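Bacteriocin (Pseudomonas syringae pv. tomato, PDB 4FZL) probably kills competing bacteria by degrading the cell-wall precursor lipid II, as a calcium-binding bacteriocin of the colicin M family. Local coordinates at residues A42-A47 with N79-P84. Numbering follows the deposited sequence.
Sequences ALKTFA and NIIKYP
Residues 42-47, a piece of helix 37-54, lie beside the irregular segment 79-84, and the closest CA pair is Lys44 and Tyr83, 6.4 Å apart. Lys44 carries most of the contact. Its chain bends at chi3 (-81°) and reaches across to the loop at a slant, bringing the ammonium onto the carbonyl of Ile81: NZ to O is 2.9 Å, and the C=O...N angle of 168° makes this a nearly head-on bond. Glu78 O accepts a second hydrogen bond from NZ, and the ring of Phe106 adds a cation-pi contact, so two backbone carbonyls and an aromatic ring probably stabilise the charge. A water takes the N-H of Tyr83 at 3.0 Å (N to water O) and is only weakly bonded to NZ. Nearer the backbone of Lys44, Ile81 CG2 rests on CB at 3.9 Å. With CG1 anti to its backbone N (chi1 175°), Ile81 places CD1 3.8 Å from Lys44 O and close to Thr45 OG1, which bonds to Val41 O one turn back. Further along, Ala47 CB meets the edge of the Tyr83 ring at CE1, 3.8 Å away. The Lys44 bond and the Ile81 and Tyr83 packing together join the loop between helices 59-70 and 96-106 to helix 37-54; Thr45 also packs on helix 59-70, while Tyr83 touches helix 96-106 and hydrogen-bonds through OH to His103.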
# COMPACT_ATOMS: atom_id res chain seq x y z
N ALA A 42 -13.20 10.74 7.86
CA ALA A 42 -11.79 10.53 8.17
C ALA A 42 -11.16 9.54 7.18
O ALA A 42 -10.12 9.81 6.58
CB ALA A 42 -11.55 10.15 9.66
N LEU A 43 -11.82 8.39 6.96
CA LEU A 43 -11.23 7.35 6.14
C LEU A 43 -11.04 7.85 4.69
O LEU A 43 -10.00 7.64 4.06
CB LEU A 43 -12.12 6.11 6.19
CG LEU A 43 -11.57 4.93 5.40
CD1 LEU A 43 -10.17 4.50 5.81
CD2 LEU A 43 -12.51 3.73 5.55
N LYS A 44 -12.06 8.54 4.16
CA LYS A 44 -11.93 9.14 2.87
C LYS A 44 -10.86 10.23 2.74
O LYS A 44 -10.20 10.37 1.71
CB LYS A 44 -13.31 9.58 2.33
CG LYS A 44 -14.26 8.46 1.93
CD LYS A 44 -15.56 8.87 1.23
CE LYS A 44 -16.57 9.31 2.21
NZ LYS A 44 -17.83 9.69 1.46
N THR A 45 -10.67 10.98 3.82
CA THR A 45 -9.63 11.98 3.87
C THR A 45 -8.26 11.28 3.85
O THR A 45 -7.33 11.78 3.20
CB THR A 45 -9.79 12.90 5.10
OG1 THR A 45 -11.07 13.53 5.03
CG2 THR A 45 -8.60 13.96 5.27
N PHE A 46 -8.12 10.18 4.64
CA PHE A 46 -6.86 9.45 4.59
C PHE A 46 -6.55 9.02 3.14
O PHE A 46 -5.38 9.06 2.71
CB PHE A 46 -6.85 8.20 5.48
CG PHE A 46 -7.14 8.40 6.93
CD1 PHE A 46 -6.96 9.62 7.59
CD2 PHE A 46 -7.63 7.35 7.66
CE1 PHE A 46 -7.29 9.75 8.89
CE2 PHE A 46 -7.90 7.46 9.02
CZ PHE A 46 -7.74 8.69 9.63
N ALA A 47 -7.58 8.48 2.46
CA ALA A 47 -7.29 8.04 1.12
C ALA A 47 -6.90 9.18 0.20
O ALA A 47 -6.02 9.04 -0.66
CB ALA A 47 -8.54 7.40 0.60
N ASN A 79 -20.96 12.51 2.45
CA ASN A 79 -20.56 12.87 1.09
C ASN A 79 -19.93 14.25 0.94
O ASN A 79 -19.70 14.67 -0.18
CB ASN A 79 -21.77 12.69 0.14
CG ASN A 79 -22.23 11.30 0.13
OD1 ASN A 79 -23.42 11.01 0.22
ND2 ASN A 79 -21.29 10.41 0.09
N ILE A 80 -19.55 14.88 2.05
CA ILE A 80 -18.84 16.14 1.94
C ILE A 80 -17.41 15.99 1.44
O ILE A 80 -16.77 16.97 1.10
CB ILE A 80 -18.83 16.95 3.26
CG1 ILE A 80 -18.20 16.18 4.43
CG2 ILE A 80 -20.27 17.38 3.59
CD1 ILE A 80 -18.31 16.85 5.78
N ILE A 81 -16.95 14.75 1.38
CA ILE A 81 -15.80 14.39 0.62
C ILE A 81 -16.24 13.13 -0.13
O ILE A 81 -16.83 12.19 0.46
CB ILE A 81 -14.56 14.14 1.44
CG1 ILE A 81 -13.39 13.62 0.58
CG2 ILE A 81 -14.87 13.14 2.61
CD1 ILE A 81 -12.07 13.66 1.29
N LYS A 82 -15.99 13.12 -1.45
CA LYS A 82 -16.30 11.98 -2.34
C LYS A 82 -15.05 11.21 -2.69
O LYS A 82 -14.04 11.77 -2.89
CB LYS A 82 -17.05 12.46 -3.57
CG LYS A 82 -18.48 12.89 -3.20
CD LYS A 82 -19.22 13.55 -4.35
CE LYS A 82 -20.66 13.86 -3.92
NZ LYS A 82 -21.26 15.02 -4.65
N TYR A 83 -15.19 9.89 -2.74
CA TYR A 83 -14.10 9.01 -3.15
C TYR A 83 -14.06 9.13 -4.66
O TYR A 83 -14.96 8.65 -5.34
CB TYR A 83 -14.35 7.60 -2.64
CG TYR A 83 -13.11 6.72 -2.79
CD1 TYR A 83 -12.10 6.79 -1.85
CD2 TYR A 83 -12.94 5.91 -3.87
CE1 TYR A 83 -10.96 6.03 -1.95
CE2 TYR A 83 -11.79 5.10 -3.99
CZ TYR A 83 -10.81 5.19 -3.02
OH TYR A 83 -9.63 4.47 -3.16
N PRO A 84 -12.97 9.66 -5.22
CA PRO A 84 -12.96 10.01 -6.64
C PRO A 84 -13.00 8.83 -7.59
O PRO A 84 -12.70 7.67 -7.19
CB PRO A 84 -11.65 10.78 -6.78
CG PRO A 84 -10.76 10.28 -5.70
CD PRO A 84 -11.62 9.66 -4.62
O HOH W 1 -17.79 8.66 -1.74